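Long-range contacts in aryl acylamidase (bacterium CSBL00001, PDB 4YJ6), which probably hydrolyses the amide bond of aryl acylamides, releasing an arylamine and a carboxylic acid: residues Leu37-Val48 and Gly166-Ile175; Leu97-Asp105 and Ile342-Ile352. All coordinates share one frame; numbering follows the deposited sequence.

Contact 1. Residues Leu37-Val48 and Gly166-Ile175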
loop_
_atom_site.group_PDB
_atom_site.type_symbol
_atom_site.label_atom_id
_atom_site.label_comp_id
_atom_site.label_asym_id
_atom_site.label_seq_id
_atom_site.Cartn_x
_atom_site.Cartn_y
_atom_site.Cartn_z
ATOM N N LEU A 37 14.089 -3.348 17.840
ATOM C CA LEU A 37 13.314 -2.158 17.449
ATOM C C LEU A 37 11.808 -2.427 17.508
ATOM O O LEU A 37 11.047 -1.575 17.948
ATOM C CB LEU A 37 13.691 -1.690 16.028
ATOM C CG LEU A 37 15.063 -1.054 15.897
ATOM C CD1 LEU A 37 15.374 -0.794 14.439
ATOM C CD2 LEU A 37 15.131 0.267 16.688
ATOM N N ILE A 38 11.377 -3.601 17.049
ATOM C CA ILE A 38 9.970 -3.926 17.117
ATOM C C ILE A 38 9.542 -3.974 18.575
ATOM O O ILE A 38 8.520 -3.416 18.945
ATOM C CB ILE A 38 9.649 -5.287 16.437
ATOM C CG1 ILE A 38 9.872 -5.182 14.908
ATOM C CG2 ILE A 38 8.239 -5.709 16.785
ATOM C CD1 ILE A 38 9.829 -6.569 14.151
ATOM N N GLU A 39 10.305 -4.683 19.410
ATOM C CA GLU A 39 9.893 -4.830 20.797
ATOM C C GLU A 39 9.864 -3.495 21.542
ATOM O O GLU A 39 9.036 -3.293 22.427
ATOM C CB GLU A 39 10.805 -5.854 21.510
ATOM C CG GLU A 39 10.645 -7.246 20.936
ATOM C CD GLU A 39 9.227 -7.783 21.093
ATOM O OE1 GLU A 39 8.655 -7.692 22.208
ATOM O OE2 GLU A 39 8.673 -8.285 20.094
ATOM N N GLN A 40 10.758 -2.588 21.168
ATOM C CA GLN A 40 10.910 -1.312 21.843
ATOM C C GLN A 40 9.882 -0.285 21.342
ATOM O O GLN A 40 9.329 0.485 22.128
ATOM C CB GLN A 40 12.306 -0.765 21.572
ATOM C CG GLN A 40 12.546 0.593 22.220
ATOM C CD GLN A 40 13.805 1.283 21.725
ATOM O OE1 GLN A 40 14.219 1.097 20.584
ATOM N NE2 GLN A 40 14.410 2.105 22.585
ATOM N N ARG A 41 9.624 -0.299 20.034
ATOM C CA ARG A 41 8.938 0.826 19.371
ATOM C C ARG A 41 7.508 0.493 18.937
ATOM O O ARG A 41 6.649 1.374 18.878
ATOM C CB ARG A 41 9.758 1.286 18.156
ATOM C CG ARG A 41 11.105 1.911 18.515
ATOM C CD ARG A 41 11.810 2.470 17.308
ATOM N NE ARG A 41 11.178 3.718 16.855
ATOM C CZ ARG A 41 11.473 4.919 17.335
ATOM N NH1 ARG A 41 12.433 5.062 18.264
ATOM N NH2 ARG A 41 10.849 5.985 16.865
ATOM N N ASP A 42 7.227 -0.783 18.692
ATOM C CA ASP A 42 5.908 -1.158 18.195
ATOM C C ASP A 42 4.813 -1.142 19.250
ATOM O O ASP A 42 3.669 -1.033 18.903
ATOM C CB ASP A 42 5.932 -2.523 17.475
ATOM C CG ASP A 42 4.617 -2.815 16.739
ATOM O OD1 ASP A 42 4.244 -2.001 15.889
ATOM O OD2 ASP A 42 3.947 -3.805 17.054
ATOM N N PRO A 43 5.149 -1.254 20.550
ATOM C CA PRO A 43 4.037 -1.181 21.513
ATOM C C PRO A 43 3.122 0.022 21.318
ATOM O O PRO A 43 1.913 -0.156 21.412
ATOM C CB PRO A 43 4.752 -1.105 22.874
ATOM C CG PRO A 43 5.970 -1.975 22.654
ATOM C CD PRO A 43 6.418 -1.636 21.211
ATOM N N GLY A 44 3.660 1.204 21.035
ATOM C CA GLY A 44 2.812 2.360 20.796
ATOM C C GLY A 44 2.124 2.332 19.434
ATOM O O GLY A 44 0.952 2.705 19.307
ATOM N N LEU A 45 2.854 1.895 18.417
ATOM C CA LEU A 45 2.325 1.876 17.053
ATOM C C LEU A 45 1.279 0.795 16.810
ATOM O O LEU A 45 0.361 1.019 16.045
ATOM C CB LEU A 45 3.450 1.657 16.036
ATOM C CG LEU A 45 4.616 2.626 16.047
ATOM C CD1 LEU A 45 5.586 2.105 14.989
ATOM C CD2 LEU A 45 4.172 4.102 15.818
ATOM N N ASN A 46 1.443 -0.390 17.399
ATOM C CA ASN A 46 0.518 -1.502 17.219
ATOM C C ASN A 46 0.419 -1.855 15.738
ATOM O O ASN A 46 -0.676 -2.040 15.207
ATOM C CB ASN A 46 -0.866 -1.181 17.817
ATOM C CG ASN A 46 -1.794 -2.390 17.908
ATOM O OD1 ASN A 46 -1.387 -3.509 18.270
ATOM N ND2 ASN A 46 -3.078 -2.165 17.608
ATOM N N ALA A 47 1.582 -1.970 15.107
ATOM C CA ALA A 47 1.666 -2.285 13.677
ATOM C C ALA A 47 1.832 -3.789 13.425
ATOM O O ALA A 47 1.389 -4.298 12.418
ATOM C CB ALA A 47 2.842 -1.500 13.045
ATOM N N VAL A 48 2.478 -4.496 14.348
ATOM C CA VAL A 48 2.784 -5.920 14.139
ATOM C C VAL A 48 1.687 -6.795 14.721
ATOM O O VAL A 48 1.270 -6.592 15.860
ATOM C CB VAL A 48 4.170 -6.258 14.757
ATOM C CG1 VAL A 48 4.474 -7.768 14.654
ATOM C CG2 VAL A 48 5.256 -5.428 14.097
ATOM N N GLY A 166 -0.163 -1.027 9.156
ATOM C CA GLY A 166 0.990 -1.554 9.865
ATOM C C GLY A 166 2.276 -1.480 9.044
ATOM O O GLY A 166 3.362 -1.193 9.573
ATOM N N ALA A 167 2.161 -1.769 7.744
ATOM C CA ALA A 167 3.307 -1.692 6.837
ATOM C C ALA A 167 3.896 -0.270 6.851
ATOM O O ALA A 167 5.105 -0.063 7.061
ATOM C CB ALA A 167 2.859 -2.058 5.398
ATOM N N ALA A 168 3.039 0.719 6.626
ATOM C CA ALA A 168 3.520 2.078 6.529
ATOM C C ALA A 168 4.085 2.566 7.879
ATOM O O ALA A 168 5.084 3.251 7.897
ATOM C CB ALA A 168 2.404 3.028 6.057
ATOM N N ALA A 169 3.427 2.223 8.980
ATOM C CA ALA A 169 3.849 2.699 10.298
ATOM C C ALA A 169 5.262 2.179 10.632
ATOM O O ALA A 169 6.121 2.923 11.090
ATOM C CB ALA A 169 2.828 2.262 11.388
ATOM N N LEU A 170 5.529 0.908 10.354
ATOM C CA LEU A 170 6.875 0.400 10.603
ATOM C C LEU A 170 7.925 1.118 9.774
ATOM O O LEU A 170 9.001 1.444 10.282
ATOM C CB LEU A 170 6.962 -1.118 10.336
ATOM C CG LEU A 170 6.155 -1.976 11.305
ATOM C CD1 LEU A 170 6.339 -3.483 10.934
ATOM C CD2 LEU A 170 6.610 -1.746 12.746
ATOM N N VAL A 171 7.629 1.375 8.495
ATOM C CA VAL A 171 8.583 2.047 7.634
ATOM C C VAL A 171 8.762 3.510 8.069
ATOM O O VAL A 171 9.882 4.002 8.087
ATOM C CB VAL A 171 8.132 1.956 6.148
ATOM C CG1 VAL A 171 9.038 2.812 5.215
ATOM C CG2 VAL A 171 8.146 0.447 5.742
ATOM N N ALA A 172 7.661 4.178 8.413
ATOM C CA ALA A 172 7.732 5.583 8.802
ATOM C C ALA A 172 8.462 5.772 10.127
ATOM O O ALA A 172 9.023 6.857 10.372
ATOM C CB ALA A 172 6.325 6.202 8.874
ATOM N N ASP A 173 8.482 4.725 10.940
ATOM C CA ASP A 173 9.124 4.794 12.263
ATOM C C ASP A 173 10.554 4.267 12.184
ATOM O O ASP A 173 11.240 4.175 13.210
ATOM C CB ASP A 173 8.309 4.014 13.298
ATOM C CG ASP A 173 8.576 4.473 14.739
ATOM O OD1 ASP A 173 8.674 5.687 14.955
ATOM O OD2 ASP A 173 8.685 3.616 15.643
ATOM N N GLY A 174 11.021 3.926 10.979
ATOM C CA GLY A 174 12.414 3.566 10.790
ATOM C C GLY A 174 12.745 2.095 11.092
ATOM O O GLY A 174 13.916 1.716 11.052
ATOM N N ILE A 175 11.720 1.281 11.357
ATOM C CA ILE A 175 11.925 -0.047 11.948
ATOM C C ILE A 175 12.366 -1.066 10.902
ATOM O O ILE A 175 13.203 -1.906 11.191
ATOM C CB ILE A 175 10.672 -0.508 12.680
ATOM C CG1 ILE A 175 10.447 0.395 13.908
ATOM C CG2 ILE A 175 10.797 -1.997 13.189
ATOM C CD1 ILE A 175 9.084 0.267 14.527
#
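Arg-41, near the end of helix 27-45, meets Asp-173 and Ile-175 where helix 165-172 closes in a Schellman motif, with Gly-174 at positive phi. Its CB rests 3.8 Å from CD1 of Ile-175. CG and CD then run past the carboxylate of Asp-173, and a bend at chi3 (74°) turns the guanidinium back onto it. NE reaches OD2 of Asp-173 at 2.8 Å, and NH2 reaches OD1 of Asp-173 at 2.9 Å in a nearly straight bond (173°). The grip is side-on; the two planes are 37° apart, and each oxygen is met from above the carboxylate plane. A leucine in place of Arg-41 would probably cost Asp-173 this two-pronged partner, leaving its buried charge to lean on Arg-493, the second salt-bridge partner of OD2, and its carboxylate freer to turn.

Beside the salt bridge, CG2 of Ile-175 lies 3.7 Å from CG1 of Ile-38, the two side chains crossing at about a right angle, while CD1 of Ile-175 reaches CD1 of Leu-45. The other end of helix 165-172 emerges from the Gly-Ser-rich signature sequence of the family. There the CA atoms of Ala-47 and Gly-166 come within 3.9 Å, and a side chain on Gly-166 would clash with the carbonyl O of Ala-47. Asp-42 fixes this turn, its OD1 accepting from N of Ala-47 at 2.8 Å through the syn lone pair.

Contact 2. Residues Leu97-Asp105 and Ile342-Ile352. With PO4 (phosphate ion), chain C.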
loop_
_atom_site.group_PDB
_atom_site.type_symbol
_atom_site.label_atom_id
_atom_site.label_comp_id
_atom_site.label_asym_id
_atom_site.label_seq_id
_atom_site.Cartn_x
_atom_site.Cartn_y
_atom_site.Cartn_z
ATOM N N LEU A 97 -7.302 -12.035 7.803
ATOM C CA LEU A 97 -8.027 -11.101 6.917
ATOM C C LEU A 97 -8.277 -9.783 7.633
ATOM O O LEU A 97 -9.385 -9.224 7.586
ATOM C CB LEU A 97 -9.355 -11.715 6.448
ATOM C CG LEU A 97 -9.209 -13.128 5.847
ATOM C CD1 LEU A 97 -10.566 -13.652 5.291
ATOM C CD2 LEU A 97 -8.145 -13.126 4.758
ATOM N N GLY A 98 -7.238 -9.252 8.274
ATOM C CA GLY A 98 -7.356 -7.946 8.901
ATOM C C GLY A 98 -8.076 -7.961 10.244
ATOM O O GLY A 98 -8.899 -7.088 10.544
ATOM N N GLY A 99 -7.790 -8.964 11.067
ATOM C CA GLY A 99 -8.240 -8.900 12.446
ATOM C C GLY A 99 -9.606 -9.513 12.681
ATOM O O GLY A 99 -10.363 -9.049 13.534
ATOM N N ILE A 100 -9.933 -10.564 11.946
ATOM C CA ILE A 100 -11.151 -11.320 12.237
ATOM C C ILE A 100 -10.827 -12.357 13.301
ATOM O O ILE A 100 -10.099 -13.309 13.030
ATOM C CB ILE A 100 -11.691 -12.004 10.992
ATOM C CG1 ILE A 100 -12.061 -10.944 9.935
ATOM C CG2 ILE A 100 -12.908 -12.902 11.341
ATOM C CD1 ILE A 100 -12.625 -11.558 8.661
ATOM N N ARG A 101 -11.345 -12.142 14.513
ATOM C CA ARG A 101 -10.988 -12.988 15.666
ATOM C C ARG A 101 -11.274 -14.470 15.388
ATOM O O ARG A 101 -10.505 -15.338 15.810
ATOM C CB ARG A 101 -11.736 -12.521 16.918
ATOM C CG ARG A 101 -11.671 -13.515 18.066
ATOM C CD ARG A 101 -12.445 -12.980 19.259
ATOM N NE ARG A 101 -11.655 -12.015 20.013
ATOM C CZ ARG A 101 -10.776 -12.364 20.951
ATOM N NH1 ARG A 101 -10.585 -13.656 21.240
ATOM N NH2 ARG A 101 -10.085 -11.429 21.603
ATOM N N ALA A 102 -12.360 -14.769 14.666
ATOM C CA ALA A 102 -12.729 -16.148 14.401
ATOM C C ALA A 102 -11.671 -16.888 13.588
ATOM O O ALA A 102 -11.668 -18.121 13.551
ATOM C CB ALA A 102 -14.069 -16.219 13.657
ATOM N N LEU A 103 -10.793 -16.143 12.921
ATOM C CA LEU A 103 -9.760 -16.773 12.084
ATOM C C LEU A 103 -8.402 -16.866 12.772
ATOM O O LEU A 103 -7.413 -17.201 12.117
ATOM C CB LEU A 103 -9.575 -15.959 10.785
ATOM C CG LEU A 103 -10.794 -15.967 9.861
ATOM C CD1 LEU A 103 -10.530 -15.073 8.615
ATOM C CD2 LEU A 103 -11.073 -17.387 9.454
ATOM N N LYS A 104 -8.339 -16.571 14.070
ATOM C CA LYS A 104 -7.051 -16.448 14.739
ATOM C C LYS A 104 -6.228 -17.750 14.731
ATOM O O LYS A 104 -5.008 -17.697 14.850
ATOM C CB LYS A 104 -7.241 -15.953 16.169
ATOM C CG LYS A 104 -7.824 -16.998 17.100
ATOM C CD LYS A 104 -8.054 -16.419 18.481
ATOM C CE LYS A 104 -8.428 -17.518 19.468
ATOM N NZ LYS A 104 -8.543 -16.974 20.847
ATOM N N ASP A 105 -6.887 -18.897 14.583
ATOM C CA ASP A 105 -6.198 -20.202 14.581
ATOM C C ASP A 105 -5.880 -20.730 13.178
ATOM O O ASP A 105 -5.300 -21.817 13.022
ATOM C CB ASP A 105 -7.050 -21.250 15.310
ATOM C CG ASP A 105 -7.227 -20.952 16.799
ATOM O OD1 ASP A 105 -6.389 -20.235 17.389
ATOM O OD2 ASP A 105 -8.224 -21.452 17.370
ATOM N N ILE A 342 -16.535 -21.785 9.702
ATOM C CA ILE A 342 -16.329 -20.534 10.419
ATOM C C ILE A 342 -17.352 -19.525 9.921
ATOM O O ILE A 342 -17.186 -18.956 8.853
ATOM C CB ILE A 342 -14.914 -19.984 10.218
ATOM C CG1 ILE A 342 -13.902 -21.089 10.546
ATOM C CG2 ILE A 342 -14.688 -18.755 11.099
ATOM C CD1 ILE A 342 -12.469 -20.648 10.460
ATOM N N ASP A 343 -18.401 -19.306 10.708
ATOM C CA ASP A 343 -19.599 -18.632 10.212
ATOM C C ASP A 343 -19.615 -17.178 10.683
ATOM O O ASP A 343 -19.908 -16.893 11.849
ATOM C CB ASP A 343 -20.835 -19.361 10.744
ATOM C CG ASP A 343 -22.135 -18.852 10.145
ATOM O OD1 ASP A 343 -22.115 -17.831 9.428
ATOM O OD2 ASP A 343 -23.186 -19.485 10.392
ATOM N N LEU A 344 -19.289 -16.265 9.763
ATOM C CA LEU A 344 -19.215 -14.836 10.046
ATOM C C LEU A 344 -20.568 -14.157 9.815
ATOM O O LEU A 344 -20.730 -12.973 10.095
ATOM C CB LEU A 344 -18.126 -14.197 9.167
ATOM C CG LEU A 344 -16.731 -14.693 9.553
ATOM C CD1 LEU A 344 -15.711 -14.527 8.410
ATOM C CD2 LEU A 344 -16.267 -13.960 10.808
ATOM N N TYR A 345 -21.539 -14.900 9.303
ATOM C CA TYR A 345 -22.891 -14.376 9.186
ATOM C C TYR A 345 -23.667 -14.571 10.492
ATOM O O TYR A 345 -24.553 -13.781 10.828
ATOM C CB TYR A 345 -23.632 -15.085 8.071
ATOM C CG TYR A 345 -23.233 -14.680 6.674
ATOM C CD1 TYR A 345 -23.724 -13.505 6.102
ATOM C CD2 TYR A 345 -22.398 -15.488 5.906
ATOM C CE1 TYR A 345 -23.373 -13.140 4.817
ATOM C CE2 TYR A 345 -22.049 -15.132 4.616
ATOM C CZ TYR A 345 -22.539 -13.957 4.084
ATOM O OH TYR A 345 -22.211 -13.581 2.808
ATOM N N GLY A 346 -23.346 -15.644 11.209
ATOM C CA GLY A 346 -24.090 -16.032 12.400
ATOM C C GLY A 346 -23.269 -15.945 13.671
ATOM O O GLY A 346 -23.124 -14.878 14.258
ATOM N N GLU A 347 -22.721 -17.079 14.096
ATOM C CA GLU A 347 -21.995 -17.158 15.363
ATOM C C GLU A 347 -20.990 -16.023 15.560
ATOM O O GLU A 347 -20.905 -15.445 16.639
ATOM C CB GLU A 347 -21.253 -18.495 15.481
ATOM C CG GLU A 347 -20.602 -18.632 16.840
ATOM C CD GLU A 347 -19.904 -19.959 17.051
ATOM O OE1 GLU A 347 -19.877 -20.780 16.101
ATOM O OE2 GLU A 347 -19.372 -20.151 18.168
ATOM N N HIS A 348 -20.222 -15.705 14.518
ATOM C CA HIS A 348 -19.119 -14.758 14.649
ATOM C C HIS A 348 -19.419 -13.447 13.939
ATOM O O HIS A 348 -18.511 -12.737 13.538
ATOM C CB HIS A 348 -17.857 -15.360 14.056
ATOM C CG HIS A 348 -17.476 -16.662 14.686
ATOM N ND1 HIS A 348 -17.048 -16.749 15.990
ATOM C CD2 HIS A 348 -17.488 -17.928 14.207
ATOM C CE1 HIS A 348 -16.790 -18.012 16.287
ATOM N NE2 HIS A 348 -17.055 -18.749 15.222
ATOM N N ARG A 349 -20.706 -13.153 13.799
ATOM C CA ARG A 349 -21.173 -11.891 13.225
ATOM C C ARG A 349 -20.487 -10.651 13.798
ATOM O O ARG A 349 -20.207 -9.680 13.066
ATOM C CB ARG A 349 -22.691 -11.815 13.439
ATOM C CG ARG A 349 -23.340 -10.480 13.118
ATOM C CD ARG A 349 -23.216 -10.085 11.650
ATOM N NE ARG A 349 -23.791 -8.752 11.462
ATOM C CZ ARG A 349 -23.121 -7.610 11.585
ATOM N NH1 ARG A 349 -21.815 -7.595 11.868
ATOM N NH2 ARG A 349 -23.770 -6.471 11.428
ATOM N N ALA A 350 -20.200 -10.654 15.094
ATOM C CA ALA A 350 -19.654 -9.453 15.729
ATOM C C ALA A 350 -18.267 -9.115 15.182
ATOM O O ALA A 350 -17.796 -7.992 15.363
ATOM C CB ALA A 350 -19.579 -9.636 17.245
ATOM N N ASP A 351 -17.615 -10.083 14.527
ATOM C CA ASP A 351 -16.255 -9.847 14.013
ATOM C C ASP A 351 -16.248 -8.979 12.736
ATOM O O ASP A 351 -15.194 -8.488 12.315
ATOM C CB ASP A 351 -15.543 -11.165 13.719
ATOM C CG ASP A 351 -15.293 -11.996 14.983
ATOM O OD1 ASP A 351 -15.609 -11.523 16.112
ATOM O OD2 ASP A 351 -14.771 -13.114 14.829
ATOM N N ILE A 352 -17.417 -8.804 12.130
ATOM C CA ILE A 352 -17.550 -7.994 10.929
ATOM C C ILE A 352 -18.145 -6.624 11.281
ATOM O O ILE A 352 -19.206 -6.563 11.895
ATOM C CB ILE A 352 -18.504 -8.672 9.909
ATOM C CG1 ILE A 352 -18.020 -10.090 9.563
ATOM C CG2 ILE A 352 -18.630 -7.834 8.642
ATOM C CD1 ILE A 352 -16.613 -10.144 8.872
HETATM P P PO4 C . -15.557 -14.334 18.137
HETATM O O1 PO4 C . -16.987 -14.753 17.857
HETATM O O2 PO4 C . -14.696 -14.716 16.951
HETATM O O3 PO4 C . -15.467 -12.828 18.378
HETATM O O4 PO4 C . -15.096 -15.061 19.384
#
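Ile-100 and Asp-351 bring two loops together with their CA atoms 5.6 Å apart, and each loop carries a short 3-10 segment, 101-103 in one and 349-351 in the other. The polar link is a bond from N of Ala-102 to OD2 of Asp-351 at 2.9 Å, noticeably bent (136°). With CG beside its own backbone N (chi1 -65°), the Asp-351 carboxylate also faces the bound phosphate, its OD1 2.6 Å from O3 of that ion.

His-348 takes part in two ways. Its ND1 donates almost straight (170°) to phosphate O1 at 2.7 Å, in the plane of the ring, while CB of Ala-102 sits over one ring face, 3.8 Å from the centroid, as a CH-pi contact. CG of Glu-347 covers the opposite face, so the imidazole is held flat between two aliphatic carbons. The methylene chain of Arg-101 passes along the phosphate as well.

Away from the ion the contact is apolar. CG2 of Ile-100 touches CD2 of Leu-344 at 3.6 Å, and CD2 of Leu-103 meets CD1 of Ile-342 at 3.7 Å. On the Ile-342 side, the chain folds back through an Asx turn at Asp-343 and a type I beta turn from Gly-346 to Arg-349. Together the loops form a phosphate-binding site in this crystal, the ion probably taken from the crystallisation liquor.

The centres of contacts 1 and 2 lie 26 Å apart, with about 10 Å between their nearest atoms, so neither touches the other. Along the chain their segments alternate: 37-48, 97-105, 166-175, 342-352. Contact 1 is a buried helix-end junction, whereas contact 2 joins loops farther from the centre of the chain. A mixed sheet relates them: helix 27-45 leads into its strand 48-51, and segment 97-105 follows its strand 80-84. The second segments diverge, one leading into strand 178-183, the other linking helices 315-339 and 354-363. The interleaved contacts thus tie sequence-distant parts of one amidase family region into a single fold.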